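Local coordinates for protein succinyl-CoA ligase (ADP-forming) subunit alpha (Methanosaeta concilii, PDB 6HXI) that binds coenzyme A and joins a succinyl-CoA ligase-type region to a C-terminal region related to citrate synthase, at residues E114-E118 with R119-V123; G385-I388 with G389-F393; K395-P398 with E399-H403. All coordinates share one frame; numbering follows the deposited sequence. Where two conformers were deposited one is given.

Contact 1: E114-E118 with R119-V123. With COA (coenzyme A), chain G.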
loop_
_atom_site.group_PDB
_atom_site.type_symbol
_atom_site.label_atom_id
_atom_site.label_comp_id
_atom_site.label_asym_id
_atom_site.label_seq_id
_atom_site.Cartn_x
_atom_site.Cartn_y
_atom_site.Cartn_z
ATOM N N GLU B 114 31.634 30.376 -23.180
ATOM C CA GLU B 114 32.576 31.437 -22.909
ATOM C C GLU B 114 33.622 30.819 -21.965
ATOM O O GLU B 114 33.267 29.986 -21.115
ATOM C CB GLU B 114 31.860 32.604 -22.217
ATOM C CG GLU B 114 32.748 33.846 -22.120
ATOM C CD GLU B 114 32.093 35.201 -21.902
ATOM O OE1 GLU B 114 32.580 36.190 -22.501
ATOM O OE2 GLU B 114 31.129 35.286 -21.104
ATOM N N GLY B 115 34.894 31.187 -22.161
ATOM C CA GLY B 115 36.009 30.717 -21.349
ATOM C C GLY B 115 36.719 29.486 -21.867
ATOM O O GLY B 115 37.280 28.724 -21.074
ATOM N N VAL B 116 36.653 29.255 -23.188
ATOM C CA VAL B 116 37.322 28.142 -23.865
ATOM C C VAL B 116 38.801 28.524 -24.094
ATOM O O VAL B 116 39.065 29.605 -24.626
ATOM C CB VAL B 116 36.609 27.737 -25.194
ATOM C CG1 VAL B 116 37.352 26.612 -25.920
ATOM C CG2 VAL B 116 35.151 27.339 -24.949
ATOM N N PRO B 117 39.782 27.661 -23.723
ATOM C CA PRO B 117 41.201 28.002 -23.973
ATOM C C PRO B 117 41.480 28.392 -25.403
ATOM O O PRO B 117 40.887 27.840 -26.327
ATOM C CB PRO B 117 41.955 26.718 -23.607
ATOM C CG PRO B 117 41.088 26.075 -22.609
ATOM C CD PRO B 117 39.666 26.349 -23.060
ATOM N N GLU B 118 42.397 29.352 -25.584
ATOM C CA GLU B 118 42.806 29.852 -26.904
ATOM C C GLU B 118 43.407 28.735 -27.752
ATOM O O GLU B 118 43.098 28.658 -28.945
ATOM C CB GLU B 118 43.749 31.037 -26.753
ATOM C CG GLU B 118 43.036 32.280 -26.249
ATOM C CD GLU B 118 43.867 33.434 -25.714
ATOM O OE1 GLU B 118 45.100 33.444 -25.919
ATOM O OE2 GLU B 118 43.267 34.349 -25.106
ATOM N N ARG B 119 44.190 27.822 -27.118
ATOM C CA ARG B 119 44.783 26.676 -27.813
ATOM C C ARG B 119 43.722 25.714 -28.417
ATOM O O ARG B 119 43.859 25.304 -29.568
ATOM C CB ARG B 119 45.798 25.930 -26.935
ATOM C CG ARG B 119 46.308 24.662 -27.612
ATOM C CD ARG B 119 47.597 24.095 -27.079
ATOM N NE ARG B 119 47.931 22.891 -27.839
ATOM C CZ ARG B 119 48.541 22.884 -29.025
ATOM N NH1 ARG B 119 48.778 21.736 -29.647
ATOM N NH2 ARG B 119 48.923 24.027 -29.595
ATOM N N GLN B 120 42.675 25.395 -27.644
ATOM C CA GLN B 120 41.537 24.562 -28.031
ATOM C C GLN B 120 40.779 25.185 -29.210
ATOM O O GLN B 120 40.464 24.474 -30.171
ATOM C CB GLN B 120 40.596 24.360 -26.842
ATOM C CG GLN B 120 41.145 23.378 -25.789
ATOM C CD GLN B 120 40.216 23.193 -24.612
ATOM O OE1 GLN B 120 39.007 23.425 -24.689
ATOM N NE2 GLN B 120 40.763 22.805 -23.475
ATOM N N SER B 121 40.536 26.517 -29.161
ATOM C CA SER B 121 39.856 27.249 -30.248
ATOM C C SER B 121 40.677 27.212 -31.534
ATOM O O SER B 121 40.101 26.999 -32.601
ATOM C CB SER B 121 39.562 28.676 -29.833
ATOM O OG SER B 121 38.562 28.618 -28.838
ATOM N N ARG B 122 42.010 27.400 -31.440
ATOM C CA ARG B 122 42.912 27.319 -32.593
ATOM C C ARG B 122 42.861 25.908 -33.208
ATOM O O ARG B 122 42.810 25.774 -34.428
ATOM C CB ARG B 122 44.353 27.631 -32.186
ATOM C CG ARG B 122 44.638 29.088 -31.942
ATOM C CD ARG B 122 46.133 29.362 -31.940
ATOM N NE ARG B 122 46.812 28.790 -30.773
ATOM C CZ ARG B 122 46.908 29.395 -29.591
ATOM N NH1 ARG B 122 47.553 28.809 -28.591
ATOM N NH2 ARG B 122 46.393 30.606 -29.412
ATOM N N VAL B 123 42.846 24.862 -32.363
ATOM C CA VAL B 123 42.755 23.458 -32.829
ATOM C C VAL B 123 41.379 23.192 -33.492
ATOM O O VAL B 123 41.339 22.497 -34.501
ATOM C CB VAL B 123 43.122 22.417 -31.746
ATOM C CG1 VAL B 123 42.826 20.992 -32.222
ATOM C CG2 VAL B 123 44.591 22.561 -31.335
HETATM N N1A COA G . 26.732 16.157 -10.148
HETATM C C2A COA G . 27.884 16.408 -10.778
HETATM N N3A COA G . 28.131 17.290 -11.756
HETATM C C4A COA G . 27.008 17.924 -12.129
HETATM C C5A COA G . 25.747 17.765 -11.579
HETATM C C6A COA G . 25.629 16.854 -10.511
HETATM N N6A COA G . 24.503 16.669 -9.823
HETATM N N7A COA G . 24.810 18.507 -12.281
HETATM C C8A COA G . 25.512 19.097 -13.214
HETATM N N9A COA G . 26.849 18.787 -13.189
HETATM C C1B COA G . 27.889 19.242 -14.109
HETATM C C2B COA G . 27.637 18.954 -15.584
HETATM O O2B COA G . 28.001 17.612 -15.917
HETATM C C3B COA G . 28.567 19.986 -16.230
HETATM O O3B COA G . 29.943 19.550 -16.229
HETATM P P3B COA G . 31.028 20.040 -17.291
HETATM O O7A COA G . 31.011 21.531 -17.273
HETATM O O8A COA G . 32.318 19.449 -16.850
HETATM O O9A COA G . 30.612 19.413 -18.635
HETATM C C4B COA G . 28.556 21.163 -15.246
HETATM O O4B COA G . 28.015 20.648 -14.012
HETATM C C5B COA G . 27.775 22.373 -15.693
HETATM O O5B COA G . 26.523 21.910 -16.236
HETATM P P1A COA G . 25.893 22.557 -17.599
HETATM O O1A COA G . 24.456 22.249 -17.806
HETATM O O2A COA G . 26.753 22.269 -18.820
HETATM O O3A COA G . 26.102 24.075 -17.152
HETATM P P2A COA G . 25.677 25.551 -17.566
HETATM O O4A COA G . 24.420 25.918 -16.884
HETATM O O5A COA G . 26.815 26.432 -17.105
HETATM O O6A COA G . 25.510 25.574 -19.179
HETATM C CBP COA G . 26.292 27.093 -20.920
HETATM C CCP COA G . 26.610 25.863 -20.062
HETATM C CDP COA G . 27.479 27.337 -21.863
HETATM C CEP COA G . 25.015 26.878 -21.756
HETATM C CAP COA G . 26.089 28.314 -19.981
HETATM O OAP COA G . 27.112 28.387 -19.004
HETATM C C9P COA G . 25.936 29.673 -20.651
HETATM O O9P COA G . 24.845 30.009 -21.120
HETATM N N8P COA G . 27.025 30.458 -20.683
HETATM C C7P COA G . 27.057 31.740 -21.373
HETATM C C6P COA G . 28.013 31.724 -22.535
HETATM C C5P COA G . 28.133 33.076 -23.198
HETATM O O5P COA G . 27.971 34.111 -22.553
HETATM N N4P COA G . 28.397 33.072 -24.504
HETATM C C3P COA G . 28.438 34.286 -25.308
HETATM C C2P COA G . 27.060 34.755 -25.730
HETATM S S1P COA G . 27.348 36.132 -26.875
HETATM O O HOH W 1 38.579 30.695 -27.218
HETATM O O HOH W 2 47.062 31.911 -26.932
#
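With CG set beside its backbone N (chi1 -74°) and the chain fully extended beyond it (chi2 180°), Q120 reaches back along the helix start and lays its carboxamide against the ring of P117. The two groups approach at a slant: NE2 of Q120 meets CG of P117 at 3.4 Å, while Q120 OE1 lies 3.4 Å from P117 CD. The outer end of V116, turned across the Q120 chain at about a right angle, meets S121, CG1 to OG at 3.7 Å.

P117 is the N-cap of helix 118-130, which joins the parallel strands 108-111 and 134-136 in a beta-alpha-beta crossover of a Rossmann-like sheet, consistent with the N-terminal CoA-binding part of succinyl-CoA ligase alpha subunits. E114, four residues ahead of the helix's first residue, belongs to the coenzyme A pocket. The S121 N-H is bonded to P117 O, 3.1 Å from N to O. A water ties the loop to the same turn, donating to V116 O and accepting from S121 OG at 2.6 Å. Behind S121 and V116 stands P138, and W226 of the citrate lyase chain packs on both P117 and Q120. That chain also supplies D220, whose carboxylate accepts the E118 backbone N-H, and Q3, whose amide is bonded to E118 OE1.

Contact 2: G385-I388 with G389-F393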
loop_
_atom_site.group_PDB
_atom_site.type_symbol
_atom_site.label_atom_id
_atom_site.label_comp_id
_atom_site.label_asym_id
_atom_site.label_seq_id
_atom_site.Cartn_x
_atom_site.Cartn_y
_atom_site.Cartn_z
ATOM N N GLY B 385 8.510 14.891 19.070
ATOM C CA GLY B 385 7.191 15.168 19.637
ATOM C C GLY B 385 6.722 16.570 19.299
ATOM O O GLY B 385 5.560 16.752 18.987
ATOM N N GLY B 386 7.649 17.545 19.336
ATOM C CA GLY B 386 7.385 18.935 19.001
ATOM C C GLY B 386 7.081 19.095 17.525
ATOM O O GLY B 386 6.206 19.863 17.170
ATOM N N VAL B 387 7.805 18.372 16.661
ATOM C CA VAL B 387 7.605 18.387 15.216
ATOM C C VAL B 387 6.195 17.807 14.867
ATOM O O VAL B 387 5.487 18.372 14.047
ATOM C CB VAL B 387 8.761 17.689 14.440
ATOM C CG1 VAL B 387 8.358 17.388 13.000
ATOM C CG2 VAL B 387 10.020 18.524 14.460
ATOM N N ILE B 388 5.777 16.756 15.550
ATOM C CA ILE B 388 4.439 16.177 15.379
ATOM C C ILE B 388 3.396 17.185 15.889
ATOM O O ILE B 388 2.385 17.371 15.239
ATOM C CB ILE B 388 4.383 14.802 16.111
ATOM C CG1 ILE B 388 5.232 13.750 15.324
ATOM C CG2 ILE B 388 2.951 14.339 16.351
ATOM C CD1 ILE B 388 5.486 12.376 16.010
ATOM N N GLY B 389 3.677 17.867 17.009
ATOM C CA GLY B 389 2.798 18.898 17.530
ATOM C C GLY B 389 2.529 19.961 16.490
ATOM O O GLY B 389 1.375 20.331 16.262
ATOM N N LEU B 390 3.569 20.392 15.781
ATOM C CA LEU B 390 3.415 21.416 14.733
ATOM C C LEU B 390 2.715 20.910 13.490
ATOM O O LEU B 390 1.730 21.511 13.040
ATOM C CB LEU B 390 4.794 21.985 14.335
ATOM C CG LEU B 390 5.553 22.786 15.406
ATOM C CD1 LEU B 390 6.987 23.050 14.933
ATOM C CD2 LEU B 390 4.845 24.116 15.698
ATOM N N LEU B 391 3.209 19.804 12.941
ATOM C CA LEU B 391 2.694 19.233 11.685
ATOM C C LEU B 391 1.337 18.596 11.772
ATOM O O LEU B 391 0.614 18.639 10.783
ATOM C CB LEU B 391 3.727 18.262 11.097
ATOM C CG LEU B 391 5.017 18.982 10.614
ATOM C CD1 LEU B 391 6.041 17.994 10.170
ATOM C CD2 LEU B 391 4.721 19.985 9.469
ATOM N N TRP B 392 0.962 18.005 12.929
ATOM C CA TRP B 392 -0.354 17.385 13.058
ATOM C C TRP B 392 -1.354 18.263 13.822
ATOM O O TRP B 392 -2.520 18.273 13.462
ATOM C CB TRP B 392 -0.288 16.016 13.766
ATOM C CG TRP B 392 0.523 14.942 13.093
ATOM C CD1 TRP B 392 1.393 15.083 12.047
ATOM C CD2 TRP B 392 0.639 13.589 13.534
ATOM N NE1 TRP B 392 2.047 13.904 11.815
ATOM C CE2 TRP B 392 1.612 12.968 12.724
ATOM C CE3 TRP B 392 0.025 12.840 14.564
ATOM C CZ2 TRP B 392 1.973 11.624 12.887
ATOM C CZ3 TRP B 392 0.331 11.486 14.682
ATOM C CH2 TRP B 392 1.326 10.902 13.882
ATOM N N PHE B 393 -0.952 18.918 14.926
ATOM C CA PHE B 393 -1.954 19.660 15.708
ATOM C C PHE B 393 -1.866 21.140 15.522
ATOM O O PHE B 393 -2.714 21.861 16.046
ATOM C CB PHE B 393 -1.918 19.287 17.200
ATOM C CG PHE B 393 -1.956 17.803 17.460
ATOM C CD1 PHE B 393 -0.781 17.042 17.451
ATOM C CD2 PHE B 393 -3.150 17.160 17.729
ATOM C CE1 PHE B 393 -0.812 15.661 17.666
ATOM C CE2 PHE B 393 -3.177 15.777 17.963
ATOM C CZ PHE B 393 -2.012 15.043 17.914
#
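I388 and W392, one helical turn apart, lie side by side and point the same way. In the isoleucine, CB is the branch point and makes no side-chain contact of its own with 389-393. CG2 leaves CB anti to the backbone N, a consequence of chi1 -72° for CG1, and this branch does the touching: it stands over one face of the indole, offset toward the rim, 3.7 Å from W392 CD2. Measured to the centroid of the six-membered ring of W392, the CG2 methyl is at 3.9 Å and 20° off the normal, a CH-pi contact. The same methyl also reaches F393, at 4.2 Å from CE1. The other branch, CG1 and CD1, runs on extended (chi2 171°) with no partner in 389-393; the residue as a whole packs on I405 and I409 of helix 399-412 and on L578 of helix 571-594.

A second pair, V387 and L391, repeats the side-by-side arrangement with CG1 of V387 at 3.7 Å from CD1 of L391, both against Y369. Beneath them the main chain is regular, L391 N to V387 O measuring 2.9 Å and W392 N to I388 O 2.8 Å, until a wider pi-type turn at 389-393. The indole N-H of W392 is taken by the carbonyl of I582 of a second subunit. These are two i to i+4 apolar pairs on helix 383-393, which packs against helices 399-412 and 571-594 and a second subunit in what is probably the all-helical citrate-synthase-like part of the chain.

Contact 3: K395-P398 with E399-H403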
loop_
_atom_site.group_PDB
_atom_site.type_symbol
_atom_site.label_atom_id
_atom_site.label_comp_id
_atom_site.label_asym_id
_atom_site.label_seq_id
_atom_site.Cartn_x
_atom_site.Cartn_y
_atom_site.Cartn_z
ATOM N N LYS B 395 0.346 23.080 16.808
ATOM C CA LYS B 395 0.588 23.592 18.147
ATOM C C LYS B 395 2.034 23.507 18.550
ATOM O O LYS B 395 2.715 22.557 18.226
ATOM C CB LYS B 395 -0.231 22.828 19.211
ATOM C CG LYS B 395 -1.741 22.937 19.074
ATOM C CD LYS B 395 -2.257 24.283 19.525
ATOM C CE LYS B 395 -3.546 24.612 18.813
ATOM N NZ LYS B 395 -4.626 23.652 19.123
ATOM N N GLU B 396 2.460 24.463 19.357
ATOM C CA GLU B 396 3.760 24.458 19.998
ATOM C C GLU B 396 3.412 23.815 21.330
ATOM O O GLU B 396 2.765 24.432 22.158
ATOM C CB GLU B 396 4.312 25.885 20.161
ATOM C CG GLU B 396 5.760 25.864 20.637
ATOM C CD GLU B 396 6.618 27.103 20.429
ATOM O OE1 GLU B 396 7.827 27.027 20.758
ATOM O OE2 GLU B 396 6.102 28.132 19.928
ATOM N N LEU B 397 3.680 22.516 21.457
ATOM C CA LEU B 397 3.214 21.794 22.647
ATOM C C LEU B 397 4.112 22.011 23.805
ATOM O O LEU B 397 5.319 22.121 23.602
ATOM C CB LEU B 397 3.139 20.274 22.360
ATOM C CG LEU B 397 2.088 19.794 21.365
ATOM C CD1 LEU B 397 2.329 18.392 21.056
ATOM C CD2 LEU B 397 0.671 19.947 21.949
ATOM N N PRO B 398 3.578 21.919 25.051
ATOM C CA PRO B 398 4.475 21.990 26.213
ATOM C C PRO B 398 5.372 20.760 26.247
ATOM O O PRO B 398 5.037 19.733 25.642
ATOM C CB PRO B 398 3.527 22.067 27.415
ATOM C CG PRO B 398 2.191 21.714 26.912
ATOM C CD PRO B 398 2.158 21.738 25.436
ATOM N N GLU B 399 6.513 20.871 26.915
ATOM C CA GLU B 399 7.510 19.795 27.062
ATOM C C GLU B 399 6.927 18.442 27.488
ATOM O O GLU B 399 7.266 17.452 26.851
ATOM C CB GLU B 399 8.663 20.218 28.007
ATOM C CG GLU B 399 9.533 21.285 27.334
ATOM C CD GLU B 399 10.730 21.832 28.085
ATOM O OE1 GLU B 399 11.431 21.033 28.748
ATOM O OE2 GLU B 399 11.007 23.048 27.944
ATOM N N TYR B 400 6.012 18.390 28.485
ATOM C CA TYR B 400 5.412 17.126 28.899
ATOM C C TYR B 400 4.564 16.470 27.800
ATOM O O TYR B 400 4.473 15.243 27.759
ATOM C CB TYR B 400 4.593 17.232 30.219
ATOM C CG TYR B 400 3.285 17.974 30.032
ATOM C CD1 TYR B 400 3.232 19.356 30.133
ATOM C CD2 TYR B 400 2.129 17.303 29.625
ATOM C CE1 TYR B 400 2.053 20.051 29.914
ATOM C CE2 TYR B 400 0.961 18.004 29.308
ATOM C CZ TYR B 400 0.933 19.381 29.456
ATOM O OH TYR B 400 -0.201 20.138 29.283
ATOM N N ALA B 401 3.896 17.274 26.958
ATOM C CA ALA B 401 3.070 16.741 25.871
ATOM C C ALA B 401 3.980 16.160 24.740
ATOM O O ALA B 401 3.784 15.028 24.320
ATOM C CB ALA B 401 2.132 17.836 25.328
ATOM N N ALA B 402 5.002 16.913 24.297
ATOM C CA ALA B 402 5.944 16.468 23.259
ATOM C C ALA B 402 6.707 15.205 23.730
ATOM O O ALA B 402 6.873 14.296 22.948
ATOM C CB ALA B 402 6.923 17.596 22.939
ATOM N N HIS B 403 7.096 15.119 25.014
ATOM C CA HIS B 403 7.768 13.932 25.532
ATOM C C HIS B 403 6.825 12.756 25.633
ATOM O O HIS B 403 7.261 11.630 25.460
ATOM C CB HIS B 403 8.412 14.211 26.897
ATOM C CG HIS B 403 9.276 13.091 27.404
ATOM N ND1 HIS B 403 8.737 12.026 28.153
ATOM C CD2 HIS B 403 10.614 12.906 27.297
ATOM C CE1 HIS B 403 9.765 11.250 28.481
ATOM N NE2 HIS B 403 10.916 11.735 28.000
#
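L397 makes the first approach to the helix, its CB directed at the following turn and lying 4.0 Å from CB of A401. This is a light, wholly apolar touch; on the side of the third subunit, C618 of that copy packs on both L397 and P398.

P398 carries the rest. Its ring meets the Y400 side chain obliquely, with CG 3.4 Å from CE1 of the tyrosine and P398 CB 3.5 Å from the same CE1. The tyrosine can come back over the proline because its CG occupies the crowded position between backbone N and carbonyl carbon (chi1 72°), a torsion rare inside helices but tolerable in a first turn. On another flank of the ring, P398 CD is 3.9 Å from CB of A401, whose methyl also lies over one face of the tyrosine ring, toward its rim. P514 and S554 pack on Y400 as well, and L551 of helix 540-555 on A401.

Being the N-cap, P398 uses its carbonyl to start helix 399-412: the amide N of A402 donates to P398 O at 3.1 Å, nearly straight (170° at the hydrogen), whereas the bond from A401 N to that oxygen, 3.0 Å long, is bent and weak. One carbonyl oxygen thus accepts two amides of the first turn, one of them weakly, and the rest is apolar packing, so the contact involves no charge between the two segments.

How the contacts relate
Contact 1 stands apart, its centre about 57 Å from that of contact 2 and 63 Å from that of contact 3, across the middle of the chain. It is buried but polar and bridged by water, at the edge of the coenzyme A pocket and against another protein. Contacts 2 and 3 are neighbours, their centres about 9 Å apart, on successive helices 383-393 and 399-412. G389 O and K395 N, 3.0 Å apart, probably form a hydrogen bond that joins them. Contact 2 is deeply buried and aliphatic-aromatic; contact 3 is only partly covered. Contacts 1 and 3 share a proline N-cap, whereas contact 2 lies within helix 383-393.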